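PDB 5LMG: DNA topoisomerase 2-associated protein PAT1 from Saccharomyces cerevisiae, which activates mRNA decapping and represses translation, its C-terminal domain binding the decapping enzyme Dcp2 and the exonuclease Xrn1. Local coordinates for residues A[161-172]-A[202-213]. The protein carries 2 engineered substitutions. Sequence-based numbering, arbitrary orientation.
Sequences QMIILKIIVSFL and IGLNLITILISR. With EDO (1,2-ethanediol), chain J.
L165 and I209 interlock at the middle of two nearly parallel helices, whose axes come within 10.7 Å at an angle of 10°. The packing is knobs-into-holes from both sides. L165 fits among I202, N205, L206 and I209. I209 in turn fits among L165, I168, V169 and L172. CG of L165 lies 3.7 Å from CD1 of I209, and the same methyl rests 3.6 Å from CG2 of V169. With its CG1 anti to the carbonyl carbon (chi1 -73°), I209 sends that branch to V169 and leaves CG2 for I168 and L172. Deeper in, L206 CD2 lies 3.6 Å from I168 CD1. That methyl also touches L165. L172 CD1 meets L210 CD2 at 3.8 Å.

One polar bond crosses at the N-terminal end of the contact. N205 ND2 donates to Q161 OE1 over 2.8 Å. The acceptor lies in the amide plane of N205, but the donor is tilted 33° from the carbonyl plane of Q161. The two amide planes stand almost perpendicular. CB of N205 also backs onto CD2 of L165. Replacing N205 by alanine is likely to leave Q161 OE1 without this donor, its amide freer to turn. At the other end, the bent chain of R213 lays its CD 3.5 Å from the carbonyl O of L172. An ethanediol, probably from the crystallisation liquor, donates from O1 to the backbone O of N205 and lies against I209.

Helix 178-191 lies between helices 151-174 and 201-216 in the chain; such parallel pairing is consistent with the alpha-alpha superhelical stacking of this family's TPR clan. Helix 118-130 packs F129 on L206 and L210, and L125 on F171. Helix 103-114 touches I163, I164 and I167, while helix 275-286 meets L204, N205 and T208.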
loop_
_atom_site.group_PDB
_atom_site.type_symbol
_atom_site.label_atom_id
_atom_site.label_comp_id
_atom_site.label_asym_id
_atom_site.label_seq_id
_atom_site.Cartn_x
_atom_site.Cartn_y
_atom_site.Cartn_z
ATOM N N GLN A 161 6.702 -3.996 4.076
ATOM C CA GLN A 161 6.182 -3.910 2.713
ATOM C C GLN A 161 6.559 -5.142 1.873
ATOM O O GLN A 161 5.680 -5.768 1.281
ATOM C CB GLN A 161 6.663 -2.600 2.048
ATOM C CG GLN A 161 6.362 -2.447 0.541
ATOM C CD GLN A 161 4.922 -2.091 0.224
ATOM O OE1 GLN A 161 4.269 -1.311 0.928
ATOM N NE2 GLN A 161 4.410 -2.635 -0.877
ATOM N N MET A 162 7.857 -5.493 1.851
ATOM C CA MET A 162 8.428 -6.597 1.087
ATOM C C MET A 162 7.916 -7.984 1.535
ATOM O O MET A 162 7.569 -8.805 0.685
ATOM C CB MET A 162 9.967 -6.524 1.149
ATOM C CG MET A 162 10.670 -7.548 0.300
ATOM S SD MET A 162 12.428 -7.686 0.694
ATOM C CE MET A 162 12.368 -8.654 2.181
ATOM N N ILE A 163 7.884 -8.242 2.850
ATOM C CA ILE A 163 7.498 -9.542 3.393
ATOM C C ILE A 163 5.982 -9.698 3.568
ATOM O O ILE A 163 5.404 -10.588 2.943
ATOM C CB ILE A 163 8.291 -9.850 4.696
ATOM C CG1 ILE A 163 9.783 -10.104 4.364
ATOM C CG2 ILE A 163 7.663 -11.024 5.485
ATOM C CD1 ILE A 163 10.749 -10.271 5.565
ATOM N N ILE A 164 5.354 -8.865 4.431
ATOM C CA ILE A 164 3.939 -8.956 4.785
ATOM C C ILE A 164 2.981 -8.789 3.586
ATOM O O ILE A 164 2.083 -9.627 3.414
ATOM C CB ILE A 164 3.572 -7.999 5.957
ATOM C CG1 ILE A 164 4.568 -8.125 7.162
ATOM C CG2 ILE A 164 2.111 -8.145 6.398
ATOM C CD1 ILE A 164 4.758 -9.543 7.856
ATOM N N LEU A 165 3.167 -7.743 2.766
ATOM C CA LEU A 165 2.252 -7.509 1.650
ATOM C C LEU A 165 2.310 -8.596 0.574
ATOM O O LEU A 165 1.259 -8.958 0.063
ATOM C CB LEU A 165 2.414 -6.108 1.070
ATOM C CG LEU A 165 1.410 -5.063 1.611
ATOM C CD1 LEU A 165 1.487 -4.895 3.138
ATOM C CD2 LEU A 165 1.604 -3.761 0.939
ATOM N N LYS A 166 3.500 -9.176 0.307
ATOM C CA LYS A 166 3.701 -10.287 -0.634
ATOM C C LYS A 166 2.899 -11.532 -0.171
ATOM O O LYS A 166 2.311 -12.223 -0.999
ATOM C CB LYS A 166 5.206 -10.624 -0.728
ATOM C CG LYS A 166 5.624 -11.449 -1.946
ATOM C CD LYS A 166 7.010 -12.079 -1.750
ATOM C CE LYS A 166 8.162 -11.103 -1.854
ATOM N NZ LYS A 166 9.363 -11.597 -1.131
ATOM N N ILE A 167 2.867 -11.793 1.152
ATOM C CA ILE A 167 2.122 -12.891 1.781
ATOM C C ILE A 167 0.597 -12.669 1.612
ATOM O O ILE A 167 -0.113 -13.595 1.240
ATOM C CB ILE A 167 2.526 -13.037 3.281
ATOM C CG1 ILE A 167 3.948 -13.606 3.439
ATOM C CG2 ILE A 167 1.509 -13.868 4.077
ATOM C CD1 ILE A 167 4.551 -13.388 4.840
ATOM N N ILE A 168 0.112 -11.444 1.899
ATOM C CA ILE A 168 -1.302 -11.090 1.795
ATOM C C ILE A 168 -1.785 -11.276 0.349
ATOM O O ILE A 168 -2.765 -11.995 0.142
ATOM C CB ILE A 168 -1.584 -9.691 2.405
ATOM C CG1 ILE A 168 -1.423 -9.759 3.948
ATOM C CG2 ILE A 168 -2.967 -9.152 1.999
ATOM C CD1 ILE A 168 -1.271 -8.443 4.678
ATOM N N VAL A 169 -1.039 -10.702 -0.628
ATOM C CA VAL A 169 -1.271 -10.781 -2.077
ATOM C C VAL A 169 -1.395 -12.239 -2.534
ATOM O O VAL A 169 -2.421 -12.588 -3.106
ATOM C CB VAL A 169 -0.199 -9.992 -2.894
ATOM C CG1 VAL A 169 -0.325 -10.242 -4.397
ATOM C CG2 VAL A 169 -0.279 -8.502 -2.611
ATOM N N SER A 170 -0.375 -13.086 -2.248
ATOM C CA SER A 170 -0.342 -14.508 -2.618
ATOM C C SER A 170 -1.525 -15.303 -2.044
ATOM O O SER A 170 -2.175 -16.036 -2.791
ATOM C CB SER A 170 0.993 -15.144 -2.236
ATOM O OG SER A 170 1.018 -15.565 -0.879
ATOM N N PHE A 171 -1.821 -15.126 -0.740
ATOM C CA PHE A 171 -2.940 -15.785 -0.079
ATOM C C PHE A 171 -4.316 -15.396 -0.671
ATOM O O PHE A 171 -5.143 -16.281 -0.876
ATOM C CB PHE A 171 -2.906 -15.562 1.449
ATOM C CG PHE A 171 -4.146 -16.043 2.174
ATOM C CD1 PHE A 171 -4.359 -17.397 2.402
ATOM C CD2 PHE A 171 -5.106 -15.140 2.616
ATOM C CE1 PHE A 171 -5.517 -17.840 3.058
ATOM C CE2 PHE A 171 -6.264 -15.584 3.268
ATOM C CZ PHE A 171 -6.460 -16.931 3.486
ATOM N N LEU A 172 -4.565 -14.093 -0.918
ATOM C CA LEU A 172 -5.844 -13.623 -1.463
ATOM C C LEU A 172 -6.051 -14.016 -2.933
ATOM O O LEU A 172 -7.183 -14.246 -3.362
ATOM C CB LEU A 172 -6.024 -12.101 -1.271
ATOM C CG LEU A 172 -6.181 -11.599 0.175
ATOM C CD1 LEU A 172 -6.258 -10.103 0.217
ATOM C CD2 LEU A 172 -7.414 -12.188 0.849
ATOM N N ILE A 202 1.873 1.855 3.778
ATOM C CA ILE A 202 1.428 0.476 4.066
ATOM C C ILE A 202 -0.101 0.394 4.041
ATOM O O ILE A 202 -0.650 -0.511 3.413
ATOM C CB ILE A 202 2.026 -0.086 5.400
ATOM C CG1 ILE A 202 3.586 0.018 5.453
ATOM C CG2 ILE A 202 1.536 -1.531 5.705
ATOM C CD1 ILE A 202 4.391 -0.712 4.308
ATOM N N GLY A 203 -0.755 1.332 4.731
ATOM C CA GLY A 203 -2.211 1.435 4.790
ATOM C C GLY A 203 -2.821 1.539 3.411
ATOM O O GLY A 203 -3.694 0.736 3.064
ATOM N N LEU A 204 -2.291 2.475 2.589
ATOM C CA LEU A 204 -2.750 2.691 1.220
ATOM C C LEU A 204 -2.575 1.454 0.345
ATOM O O LEU A 204 -3.515 1.081 -0.362
ATOM C CB LEU A 204 -2.094 3.922 0.578
ATOM C CG LEU A 204 -2.850 4.522 -0.614
ATOM C CD1 LEU A 204 -4.142 5.238 -0.161
ATOM C CD2 LEU A 204 -1.969 5.488 -1.384
ATOM N N ASN A 205 -1.383 0.822 0.398
ATOM C CA ASN A 205 -1.090 -0.392 -0.371
ATOM C C ASN A 205 -1.978 -1.570 0.049
ATOM O O ASN A 205 -2.418 -2.319 -0.816
ATOM C CB ASN A 205 0.374 -0.743 -0.313
ATOM C CG ASN A 205 1.283 0.215 -1.057
ATOM O OD1 ASN A 205 0.844 1.067 -1.844
ATOM N ND2 ASN A 205 2.576 0.109 -0.807
ATOM N N LEU A 206 -2.282 -1.704 1.356
ATOM C CA LEU A 206 -3.181 -2.760 1.838
ATOM C C LEU A 206 -4.598 -2.561 1.293
ATOM O O LEU A 206 -5.232 -3.542 0.906
ATOM C CB LEU A 206 -3.202 -2.853 3.372
ATOM C CG LEU A 206 -2.047 -3.635 4.002
ATOM C CD1 LEU A 206 -1.934 -3.348 5.489
ATOM C CD2 LEU A 206 -2.216 -5.116 3.782
ATOM N N ILE A 207 -5.075 -1.297 1.220
ATOM C CA ILE A 207 -6.406 -0.981 0.687
ATOM C C ILE A 207 -6.439 -1.326 -0.815
ATOM O O ILE A 207 -7.362 -2.011 -1.242
ATOM C CB ILE A 207 -6.876 0.470 1.012
ATOM C CG1 ILE A 207 -7.018 0.677 2.537
ATOM C CG2 ILE A 207 -8.215 0.803 0.305
ATOM C CD1 ILE A 207 -6.952 2.144 3.019
ATOM N N THR A 208 -5.390 -0.925 -1.577
ATOM C CA THR A 208 -5.260 -1.203 -3.019
ATOM C C THR A 208 -5.354 -2.707 -3.315
ATOM O O THR A 208 -6.057 -3.087 -4.257
ATOM C CB THR A 208 -3.985 -0.590 -3.595
ATOM O OG1 THR A 208 -3.915 0.768 -3.199
ATOM C CG2 THR A 208 -3.903 -0.704 -5.134
ATOM N N ILE A 209 -4.650 -3.542 -2.510
ATOM C CA ILE A 209 -4.674 -5.006 -2.613
ATOM C C ILE A 209 -6.126 -5.526 -2.459
ATOM O O ILE A 209 -6.565 -6.285 -3.306
ATOM C CB ILE A 209 -3.714 -5.668 -1.582
ATOM C CG1 ILE A 209 -2.241 -5.481 -1.992
ATOM C CG2 ILE A 209 -4.054 -7.161 -1.377
ATOM C CD1 ILE A 209 -1.299 -5.504 -0.836
ATOM N N LEU A 210 -6.854 -5.110 -1.387
ATOM C CA LEU A 210 -8.245 -5.521 -1.151
ATOM C C LEU A 210 -9.175 -5.095 -2.283
ATOM O O LEU A 210 -9.944 -5.930 -2.748
ATOM C CB LEU A 210 -8.809 -5.035 0.211
ATOM C CG LEU A 210 -8.164 -5.549 1.505
ATOM C CD1 LEU A 210 -8.898 -4.985 2.711
ATOM C CD2 LEU A 210 -8.179 -7.085 1.583
ATOM N N ILE A 211 -9.095 -3.816 -2.738
ATOM C CA ILE A 211 -9.934 -3.278 -3.835
ATOM C C ILE A 211 -9.679 -4.043 -5.138
ATOM O O ILE A 211 -10.647 -4.440 -5.798
ATOM C CB ILE A 211 -9.758 -1.745 -4.054
ATOM C CG1 ILE A 211 -10.236 -0.912 -2.855
ATOM C CG2 ILE A 211 -10.435 -1.274 -5.362
ATOM C CD1 ILE A 211 -9.765 0.603 -2.978
ATOM N N SER A 212 -8.379 -4.206 -5.519
ATOM C CA SER A 212 -7.954 -4.922 -6.730
ATOM C C SER A 212 -8.426 -6.385 -6.738
ATOM O O SER A 212 -8.903 -6.858 -7.770
ATOM C CB SER A 212 -6.446 -4.838 -6.916
ATOM O OG SER A 212 -6.060 -3.480 -7.033
ATOM N N ARG A 213 -8.343 -7.072 -5.581
ATOM C CA ARG A 213 -8.800 -8.459 -5.437
ATOM C C ARG A 213 -10.328 -8.576 -5.558
ATOM O O ARG A 213 -10.806 -9.430 -6.304
ATOM C CB ARG A 213 -8.265 -9.104 -4.142
ATOM C CG ARG A 213 -8.515 -10.629 -3.998
ATOM C CD ARG A 213 -8.182 -11.509 -5.213
ATOM N NE ARG A 213 -6.859 -11.236 -5.783
ATOM C CZ ARG A 213 -6.440 -11.691 -6.960
ATOM N NH1 ARG A 213 -7.229 -12.457 -7.705
ATOM N NH2 ARG A 213 -5.228 -11.384 -7.404
HETATM C C1 EDO J . -0.658 -2.389 -4.158
HETATM O O1 EDO J . -0.630 -2.759 -2.800
HETATM C C2 EDO J . 0.240 -1.148 -4.340
HETATM O O2 EDO J . -0.111 -0.488 -5.540
#